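Side-chain contacts in erythrocyte membrane protein 1 (Plasmodium falciparum, PDB 6S8T), which probably binds the host receptor ICAM-1 through this Duffy-binding-like (DBLbeta) domain of a much longer adhesion protein on infected erythrocytes: residues G35-K38 and L39-D42; E250-W253 and E254-H258; K236-E239 and K240-P243; N125-V128 and S129-T132. One frame throughout, in Å; residues are numbered along the deposited sequence.

Interaction 1: residues G35-K38 and L39-D42; sequences GLAK and LRAD
Leu39 folds back onto Gly35 and Leu36 at the end of a type I beta turn, residues 36-39, in the loop that follows helix 16-32 of this Duffy-binding-like domain. The turn is closed by the backbone: Leu39 N donates to Leu36 O at 3.3 Å, and the N-H points fairly straight at the oxygen (153°).

The side chain of Leu39 lies against the carbonyl of Gly35. Its CG is 3.2 Å from Gly35 O, and its CD1 is 3.4 Å from the same oxygen. CG stands beside the backbone N, with chi1 at -64°, and this turns the branched end back toward the start of the turn. Leu36 points away from this spot and packs on Gln28 and Ala31 of helix 16-32.

The next layer is helix 246-268. Leu39 touches Asp251 and Ala255 there, and it also meets Ile138 of helix 137-163. Gly35 N is hydrogen-bonded to Tyr235 OH, which fixes the start of the turn from another loop.

On the exposed side Arg40 bends back over Ala37. Its chain kinks at chi3 (-75°), which carries the guanidinium over the carbonyl of Ala37, so that the oxygen lies over one face of the group. Arg40 NE and NH2 are both near this oxygen, but the angles are too poor for hydrogen bonds. Beyond it, Arg40 NH2 comes within 4.0 Å of Ala37 CB.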
loop_
_atom_site.group_PDB
_atom_site.type_symbol
_atom_site.label_atom_id
_atom_site.label_comp_id
_atom_site.label_asym_id
_atom_site.label_seq_id
_atom_site.Cartn_x
_atom_site.Cartn_y
_atom_site.Cartn_z
ATOM N N GLY A 35 3.951 14.168 -24.413
ATOM C CA GLY A 35 2.770 13.733 -25.132
ATOM C C GLY A 35 1.610 13.300 -24.262
ATOM O O GLY A 35 0.992 12.265 -24.523
ATOM N N LEU A 36 1.298 14.091 -23.231
ATOM C CA LEU A 36 0.171 13.774 -22.359
ATOM C C LEU A 36 -1.133 13.684 -23.141
ATOM O O LEU A 36 -1.982 12.831 -22.855
ATOM C CB LEU A 36 0.057 14.827 -21.257
ATOM C CG LEU A 36 -1.196 14.832 -20.380
ATOM C CD1 LEU A 36 -1.226 13.624 -19.467
ATOM C CD2 LEU A 36 -1.265 16.119 -19.575
ATOM N N ALA A 37 -1.310 14.554 -24.138
ATOM C CA ALA A 37 -2.552 14.559 -24.902
ATOM C C ALA A 37 -2.669 13.341 -25.808
ATOM O O ALA A 37 -3.775 12.835 -26.024
ATOM C CB ALA A 37 -2.654 15.841 -25.724
ATOM N N LYS A 38 -1.550 12.859 -26.347
ATOM C CA LYS A 38 -1.573 11.682 -27.203
ATOM C C LYS A 38 -1.730 10.383 -26.427
ATOM O O LYS A 38 -1.883 9.327 -27.048
ATOM C CB LYS A 38 -0.298 11.616 -28.049
ATOM C CG LYS A 38 -0.161 12.735 -29.068
ATOM C CD LYS A 38 1.048 12.513 -29.964
ATOM C CE LYS A 38 1.163 13.604 -31.016
ATOM N NZ LYS A 38 2.289 13.352 -31.961
ATOM N N LEU A 39 -1.695 10.428 -25.096
ATOM C CA LEU A 39 -1.770 9.228 -24.277
ATOM C C LEU A 39 -3.121 9.054 -23.594
ATOM O O LEU A 39 -3.301 8.083 -22.848
ATOM C CB LEU A 39 -0.647 9.240 -23.232
ATOM C CG LEU A 39 0.777 9.179 -23.801
ATOM C CD1 LEU A 39 1.809 9.514 -22.740
ATOM C CD2 LEU A 39 1.061 7.813 -24.399
ATOM N N ARG A 40 -4.068 9.962 -23.821
ATOM C CA ARG A 40 -5.422 9.795 -23.306
ATOM C C ARG A 40 -6.086 8.612 -24.002
ATOM O O ARG A 40 -6.216 8.600 -25.231
ATOM C CB ARG A 40 -6.230 11.074 -23.513
ATOM C CG ARG A 40 -5.765 12.244 -22.653
ATOM C CD ARG A 40 -6.562 13.515 -22.924
ATOM N NE ARG A 40 -6.182 14.157 -24.181
ATOM C CZ ARG A 40 -6.865 14.049 -25.317
ATOM N NH1 ARG A 40 -7.974 13.325 -25.363
ATOM N NH2 ARG A 40 -6.439 14.669 -26.408
ATOM N N ALA A 41 -6.505 7.619 -23.221
ATOM C CA ALA A 41 -6.972 6.351 -23.756
ATOM C C ALA A 41 -8.465 6.162 -23.512
ATOM O O ALA A 41 -9.084 6.856 -22.702
ATOM C CB ALA A 41 -6.195 5.183 -23.142
ATOM N N ASP A 42 -9.033 5.199 -24.237
ATOM C CA ASP A 42 -10.439 4.830 -24.103
ATOM C C ASP A 42 -10.549 3.327 -24.303
ATOM O O ASP A 42 -10.197 2.818 -25.371
ATOM C CB ASP A 42 -11.314 5.577 -25.115
ATOM C CG ASP A 42 -12.779 5.169 -25.044
ATOM O OD1 ASP A 42 -13.187 4.531 -24.049
ATOM O OD2 ASP A 42 -13.526 5.487 -25.993
#

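Interaction 2: residues E250-W253 and E254-H258; sequences EDWW and EANRH
Arg257 and Asn256 each reach back one helical turn to a tryptophan, Trp253 and Trp252 respectively. Both pairs lie on helix 246-268 of the Duffy-binding-like domain, and together they form the tight part of the contact. Arg257 CB sits over the face of the indole in a CH-pi contact, 3.8 Å from the centroid of the five-membered ring of Trp253. The Arg257 chain then bends at chi3, and the guanidinium stands steeply to the ring, 73° between planes. Asp289 fixes both ends: it takes a hydrogen bond from Trp253 NE1 and a salt bridge from Arg257 NH2.

Asn256 ND2 lies over one face of Trp252, 3.4 Å from Trp252 CE2, with its amide turned 51° from the ring. The same ND2 makes a weak bond to Trp252 O at 3.1 Å. Its further partner is Leu39 O, while OD1 accepts from Ala41 N.

Glu254 is buried as well. A water donates to Glu250 O and, at 3.1 Å, to Glu254 OE2, which also bonds Tyr290 OH. The more open side is that of Glu250, which is partly exposed; its carboxylate turns outward to a salt bridge with Arg196.

Asp251 and Glu254 face helix 16-32, touching Ala31 and His24 respectively, whereas Trp252 packs on Ile138, Leu141 and Leu142 of helix 137-163.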
loop_
_atom_site.group_PDB
_atom_site.type_symbol
_atom_site.label_atom_id
_atom_site.label_comp_id
_atom_site.label_asym_id
_atom_site.label_seq_id
_atom_site.Cartn_x
_atom_site.Cartn_y
_atom_site.Cartn_z
ATOM N N GLU A 250 5.159 7.144 -16.805
ATOM C CA GLU A 250 4.638 8.167 -15.902
ATOM C C GLU A 250 3.571 9.012 -16.587
ATOM O O GLU A 250 2.538 9.329 -15.984
ATOM C CB GLU A 250 5.775 9.062 -15.395
ATOM C CG GLU A 250 6.683 8.421 -14.348
ATOM C CD GLU A 250 7.930 9.247 -14.044
ATOM O OE1 GLU A 250 8.192 10.242 -14.757
ATOM O OE2 GLU A 250 8.655 8.896 -13.087
ATOM N N ASP A 251 3.804 9.383 -17.850
ATOM C CA ASP A 251 2.853 10.228 -18.566
ATOM C C ASP A 251 1.566 9.473 -18.887
ATOM O O ASP A 251 0.470 10.035 -18.778
ATOM C CB ASP A 251 3.497 10.769 -19.842
ATOM C CG ASP A 251 4.651 11.730 -19.561
ATOM O OD1 ASP A 251 4.914 12.033 -18.379
ATOM O OD2 ASP A 251 5.294 12.181 -20.530
ATOM N N TRP A 252 1.677 8.202 -19.291
ATOM C CA TRP A 252 0.478 7.405 -19.542
ATOM C C TRP A 252 -0.381 7.298 -18.288
ATOM O O TRP A 252 -1.613 7.363 -18.364
ATOM C CB TRP A 252 0.854 6.011 -20.049
ATOM C CG TRP A 252 -0.337 5.181 -20.475
ATOM C CD1 TRP A 252 -0.857 5.078 -21.734
ATOM C CD2 TRP A 252 -1.153 4.349 -19.638
ATOM N NE1 TRP A 252 -1.940 4.231 -21.732
ATOM C CE2 TRP A 252 -2.142 3.771 -20.458
ATOM C CE3 TRP A 252 -1.141 4.036 -18.274
ATOM C CZ2 TRP A 252 -3.111 2.899 -19.960
ATOM C CZ3 TRP A 252 -2.105 3.168 -17.782
ATOM C CH2 TRP A 252 -3.076 2.613 -18.623
ATOM N N TRP A 253 0.250 7.142 -17.123
ATOM C CA TRP A 253 -0.517 7.093 -15.884
ATOM C C TRP A 253 -1.220 8.421 -15.618
ATOM O O TRP A 253 -2.399 8.435 -15.245
ATOM C CB TRP A 253 0.390 6.708 -14.713
ATOM C CG TRP A 253 -0.346 6.611 -13.411
ATOM C CD1 TRP A 253 -0.263 7.473 -12.353
ATOM C CD2 TRP A 253 -1.301 5.607 -13.035
ATOM N NE1 TRP A 253 -1.099 7.062 -11.341
ATOM C CE2 TRP A 253 -1.747 5.921 -11.736
ATOM C CE3 TRP A 253 -1.816 4.472 -13.670
ATOM C CZ2 TRP A 253 -2.684 5.140 -11.059
ATOM C CZ3 TRP A 253 -2.751 3.698 -12.996
ATOM C CH2 TRP A 253 -3.171 4.036 -11.704
ATOM N N GLU A 254 -0.520 9.545 -15.827
ATOM C CA GLU A 254 -1.134 10.855 -15.613
ATOM C C GLU A 254 -2.340 11.062 -16.519
ATOM O O GLU A 254 -3.327 11.694 -16.121
ATOM C CB GLU A 254 -0.112 11.967 -15.852
ATOM C CG GLU A 254 0.909 12.110 -14.746
ATOM C CD GLU A 254 0.261 12.396 -13.411
ATOM O OE1 GLU A 254 -0.566 13.334 -13.337
ATOM O OE2 GLU A 254 0.566 11.668 -12.439
ATOM N N ALA A 255 -2.272 10.550 -17.747
ATOM C CA ALA A 255 -3.353 10.743 -18.703
ATOM C C ALA A 255 -4.584 9.907 -18.372
ATOM O O ALA A 255 -5.702 10.300 -18.722
ATOM C CB ALA A 255 -2.864 10.413 -20.114
ATOM N N ASN A 256 -4.412 8.764 -17.701
ATOM C CA ASN A 256 -5.509 7.816 -17.538
ATOM C C ASN A 256 -5.771 7.406 -16.092
ATOM O O ASN A 256 -6.590 6.510 -15.863
ATOM C CB ASN A 256 -5.255 6.561 -18.380
ATOM C CG ASN A 256 -5.093 6.869 -19.854
ATOM O OD1 ASN A 256 -6.045 7.266 -20.525
ATOM N ND2 ASN A 256 -3.882 6.679 -20.369
ATOM N N ARG A 257 -5.113 8.033 -15.111
ATOM C CA ARG A 257 -5.280 7.599 -13.726
ATOM C C ARG A 257 -6.712 7.783 -13.240
ATOM O O ARG A 257 -7.190 6.995 -12.415
ATOM C CB ARG A 257 -4.312 8.351 -12.810
ATOM C CG ARG A 257 -4.505 9.857 -12.798
ATOM C CD ARG A 257 -3.373 10.563 -12.060
ATOM N NE ARG A 257 -3.390 10.309 -10.623
ATOM C CZ ARG A 257 -4.073 11.039 -9.747
ATOM N NH1 ARG A 257 -4.801 12.068 -10.161
ATOM N NH2 ARG A 257 -4.032 10.741 -8.456
ATOM N N HIS A 258 -7.418 8.802 -13.739
ATOM C CA HIS A 258 -8.775 9.033 -13.255
ATOM C C HIS A 258 -9.740 7.965 -13.757
ATOM O O HIS A 258 -10.611 7.511 -13.007
ATOM C CB HIS A 258 -9.279 10.414 -13.658
ATOM C CG HIS A 258 -10.717 10.626 -13.309
ATOM N ND1 HIS A 258 -11.145 10.805 -12.011
ATOM C CD2 HIS A 258 -11.832 10.625 -14.076
ATOM C CE1 HIS A 258 -12.460 10.934 -11.998
ATOM N NE2 HIS A 258 -12.901 10.826 -13.238
HETATM O O HOH W 1 2.776 9.571 -12.729
#

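Interaction 3: residues K236-E239 and K240-P243; sequences KGDE and KNNP
Two overlapping type I turns, 237-240 and 238-241, bring Asp238 and Asn241 together in the loop before helix 246-268. This loop belongs to the Duffy-binding-like domain. The first turn is closed by Lys240 N, which donates to Gly237 O at 3.1 Å. The second has a weaker bond, from Asn241 N to Asp238 O at 3.3 Å.

The side chains of Asp238 and Asn241 add a further, weak link. With chi1 at -156°, the carboxylate of Asp238 swings roughly away from its own backbone N and comes beside the Asn241 amide. The two flat groups stand steeply to each other, with 77° between their planes. The carboxylate is held mainly by the helix that follows: OD2 accepts from Leu248 N, and OD1 accepts weakly from Gln247 N. It thus ties the turns to the first turn of helix 246-268.

Glu239 lies on the exposed side and forms a salt bridge with Lys219 of helix 202-221. Lys240 lays its CB and CG against Gly237 O, and its extended chain then leads away. Asn241 ND2 completes the contact with a weak hydrogen bond to Asp238 OD1, 3.1 Å long and bent to 120°.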
loop_
_atom_site.group_PDB
_atom_site.type_symbol
_atom_site.label_atom_id
_atom_site.label_comp_id
_atom_site.label_asym_id
_atom_site.label_seq_id
_atom_site.Cartn_x
_atom_site.Cartn_y
_atom_site.Cartn_z
ATOM N N LYS A 236 13.092 10.560 -26.441
ATOM C CA LYS A 236 14.347 10.028 -26.958
ATOM C C LYS A 236 15.198 9.459 -25.828
ATOM O O LYS A 236 15.410 10.112 -24.802
ATOM C CB LYS A 236 15.119 11.118 -27.701
ATOM C CG LYS A 236 14.418 11.638 -28.946
ATOM C CD LYS A 236 15.253 12.694 -29.658
ATOM C CE LYS A 236 14.540 13.211 -30.899
ATOM N NZ LYS A 236 15.358 14.202 -31.651
ATOM N N GLY A 237 15.683 8.234 -26.021
ATOM C CA GLY A 237 16.500 7.585 -25.016
ATOM C C GLY A 237 15.752 7.099 -23.796
ATOM O O GLY A 237 16.380 6.803 -22.776
ATOM N N ASP A 238 14.423 6.998 -23.870
ATOM C CA ASP A 238 13.643 6.589 -22.706
ATOM C C ASP A 238 13.847 5.119 -22.359
ATOM O O ASP A 238 13.592 4.726 -21.216
ATOM C CB ASP A 238 12.157 6.871 -22.945
ATOM C CG ASP A 238 11.372 7.032 -21.652
ATOM O OD1 ASP A 238 11.997 7.184 -20.580
ATOM O OD2 ASP A 238 10.123 7.002 -21.708
ATOM N N GLU A 239 14.300 4.298 -23.309
ATOM C CA GLU A 239 14.588 2.904 -22.995
ATOM C C GLU A 239 15.843 2.749 -22.143
ATOM O O GLU A 239 16.035 1.693 -21.533
ATOM C CB GLU A 239 14.721 2.083 -24.282
ATOM C CG GLU A 239 15.956 2.397 -25.116
ATOM C CD GLU A 239 15.794 3.632 -25.984
ATOM O OE1 GLU A 239 14.745 4.304 -25.893
ATOM O OE2 GLU A 239 16.722 3.930 -26.765
ATOM N N LYS A 240 16.698 3.774 -22.087
ATOM C CA LYS A 240 17.881 3.724 -21.239
ATOM C C LYS A 240 17.559 3.950 -19.769
ATOM O O LYS A 240 18.343 3.537 -18.908
ATOM C CB LYS A 240 18.908 4.767 -21.685
ATOM C CG LYS A 240 19.317 4.684 -23.146
ATOM C CD LYS A 240 20.451 5.659 -23.445
ATOM C CE LYS A 240 20.797 5.684 -24.925
ATOM N NZ LYS A 240 21.988 6.536 -25.204
ATOM N N ASN A 241 16.437 4.598 -19.467
ATOM C CA ASN A 241 16.075 4.876 -18.088
ATOM C C ASN A 241 15.815 3.584 -17.320
ATOM O O ASN A 241 15.539 2.529 -17.896
ATOM C CB ASN A 241 14.839 5.769 -18.024
ATOM C CG ASN A 241 15.154 7.217 -18.310
ATOM O OD1 ASN A 241 15.690 7.923 -17.459
ATOM N ND2 ASN A 241 14.819 7.672 -19.510
ATOM N N ASN A 242 15.910 3.684 -16.001
ATOM C CA ASN A 242 15.575 2.584 -15.100
ATOM C C ASN A 242 14.486 3.058 -14.149
ATOM O O ASN A 242 14.745 3.947 -13.315
ATOM C CB ASN A 242 16.803 2.110 -14.325
ATOM C CG ASN A 242 16.515 0.897 -13.462
ATOM O OD1 ASN A 242 15.534 0.183 -13.679
ATOM N ND2 ASN A 242 17.371 0.656 -12.477
ATOM N N PRO A 243 13.258 2.521 -14.223
ATOM C CA PRO A 243 12.809 1.436 -15.108
ATOM C C PRO A 243 12.727 1.847 -16.580
ATOM O O PRO A 243 12.673 3.043 -16.870
ATOM C CB PRO A 243 11.419 1.101 -14.558
ATOM C CG PRO A 243 10.937 2.375 -13.976
ATOM C CD PRO A 243 12.156 3.050 -13.402
#

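Interaction 4: residues N125-V128 and S129-T132; sequences NLNV and SWVT
Asn127 reaches forward to Trp130 N. Its OD1 accepts from Trp130 N at 2.9 Å, with an N-H...O angle of 149° and the donor in the plane of the side-chain carbonyl. CG is anti to the backbone N of Asn127 (chi1 -179°), which turns the amide toward the start of the helix. The same oxygen lies over one face of the indole, 3.3 Å from Trp130 CG and offset toward the rim. The amide and ring planes are 43° apart. OD1 also touches Ser129 CB at 3.3 Å.

Asn127 is the N-cap of helix 128-132, a short helix of the Duffy-binding-like domain, and the bond to Trp130 N is its capping bond. Its backbone O accepts a weak bond from Val131 N, and Val131 CG2 lies 3.4 Å from that oxygen.

Val128 takes part mainly through its carbonyl. Its O receives Thr132 OG1 at 2.7 Å, and Thr132 N gives it a second, weak bond. Thr132 OG1 is set between its own backbone N and carbonyl carbon, which returns the hydroxyl to the preceding turn. Trp130 also touches Lys50 and Asn69, while Val131 meets Ser140 of helix 137-163.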
loop_
_atom_site.group_PDB
_atom_site.type_symbol
_atom_site.label_atom_id
_atom_site.label_comp_id
_atom_site.label_asym_id
_atom_site.label_seq_id
_atom_site.Cartn_x
_atom_site.Cartn_y
_atom_site.Cartn_z
ATOM N N ASN A 125 -0.564 -12.532 -17.351
ATOM C CA ASN A 125 -0.645 -13.480 -18.456
ATOM C C ASN A 125 -1.135 -12.803 -19.732
ATOM O O ASN A 125 -1.981 -13.334 -20.455
ATOM C CB ASN A 125 -1.545 -14.660 -18.094
ATOM C CG ASN A 125 -1.044 -15.424 -16.884
ATOM O OD1 ASN A 125 -0.145 -16.258 -16.992
ATOM N ND2 ASN A 125 -1.627 -15.146 -15.724
ATOM N N LEU A 126 -0.602 -11.620 -20.026
ATOM C CA LEU A 126 -0.983 -10.915 -21.240
ATOM C C LEU A 126 -0.362 -11.571 -22.469
ATOM O O LEU A 126 0.724 -12.153 -22.414
ATOM C CB LEU A 126 -0.554 -9.448 -21.169
ATOM C CG LEU A 126 -1.376 -8.481 -20.313
ATOM C CD1 LEU A 126 -0.776 -7.087 -20.368
ATOM C CD2 LEU A 126 -2.829 -8.457 -20.767
ATOM N N ASN A 127 -1.076 -11.475 -23.586
ATOM C CA ASN A 127 -0.539 -11.818 -24.901
ATOM C C ASN A 127 -0.156 -10.503 -25.567
ATOM O O ASN A 127 -1.022 -9.765 -26.048
ATOM C CB ASN A 127 -1.556 -12.599 -25.727
ATOM C CG ASN A 127 -1.020 -12.994 -27.091
ATOM O OD1 ASN A 127 -1.115 -12.230 -28.053
ATOM N ND2 ASN A 127 -0.454 -14.192 -27.180
ATOM N N VAL A 128 1.146 -10.203 -25.584
ATOM C CA VAL A 128 1.618 -8.906 -26.055
ATOM C C VAL A 128 1.298 -8.676 -27.524
ATOM O O VAL A 128 1.272 -7.526 -27.977
ATOM C CB VAL A 128 3.132 -8.760 -25.800
ATOM C CG1 VAL A 128 3.429 -8.827 -24.311
ATOM C CG2 VAL A 128 3.905 -9.834 -26.556
ATOM N N SER A 129 1.057 -9.742 -28.289
ATOM C CA SER A 129 0.656 -9.567 -29.682
ATOM C C SER A 129 -0.756 -9.003 -29.775
ATOM O O SER A 129 -1.012 -8.068 -30.542
ATOM C CB SER A 129 0.758 -10.894 -30.434
ATOM O OG SER A 129 2.104 -11.328 -30.521
ATOM N N TRP A 130 -1.688 -9.555 -28.991
ATOM C CA TRP A 130 -3.068 -9.082 -29.037
ATOM C C TRP A 130 -3.180 -7.632 -28.584
ATOM O O TRP A 130 -4.094 -6.916 -29.010
ATOM C CB TRP A 130 -3.960 -9.977 -28.175
ATOM C CG TRP A 130 -4.233 -11.333 -28.770
ATOM C CD1 TRP A 130 -3.901 -11.766 -30.022
ATOM C CD2 TRP A 130 -4.895 -12.432 -28.129
ATOM N NE1 TRP A 130 -4.317 -13.063 -30.201
ATOM C CE2 TRP A 130 -4.929 -13.495 -29.053
ATOM C CE3 TRP A 130 -5.461 -12.620 -26.864
ATOM C CZ2 TRP A 130 -5.507 -14.727 -28.752
ATOM C CZ3 TRP A 130 -6.036 -13.844 -26.568
ATOM C CH2 TRP A 130 -6.053 -14.881 -27.507
ATOM N N VAL A 131 -2.261 -7.180 -27.733
ATOM C CA VAL A 131 -2.317 -5.809 -27.241
ATOM C C VAL A 131 -1.786 -4.821 -28.277
ATOM O O VAL A 131 -2.299 -3.701 -28.389
ATOM C CB VAL A 131 -1.549 -5.701 -25.912
ATOM C CG1 VAL A 131 -1.644 -4.293 -25.342
ATOM C CG2 VAL A 131 -2.075 -6.717 -24.912
ATOM N N THR A 132 -0.779 -5.210 -29.065
ATOM C CA THR A 132 -0.043 -4.262 -29.889
ATOM C C THR A 132 -0.179 -4.464 -31.392
ATOM O O THR A 132 0.109 -3.524 -32.140
ATOM C CB THR A 132 1.454 -4.305 -29.542
ATOM O OG1 THR A 132 1.965 -5.621 -29.787
ATOM C CG2 THR A 132 1.676 -3.942 -28.081
#

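Overall arrangement
Interactions 1 and 2 touch directly, their centres about 8 Å apart. Two probable hydrogen bonds join them: Ala41 N to Asn256 OD1 at 2.8 Å and Asn256 ND2 to Leu39 O at 2.9 Å. Leu39 CD1 also packs on Asp251 CB at 3.6 Å. Interaction 3 precedes interaction 2 in the chain and leads into its helix; their centres are about 18 Å apart, their nearest atoms about 7 Å. Interaction 4 lies about 20 Å, centre to centre, from interactions 1 and 2. It shares helix 137-163 with them as a neighbour. All four lie on the same side of the chain's centre.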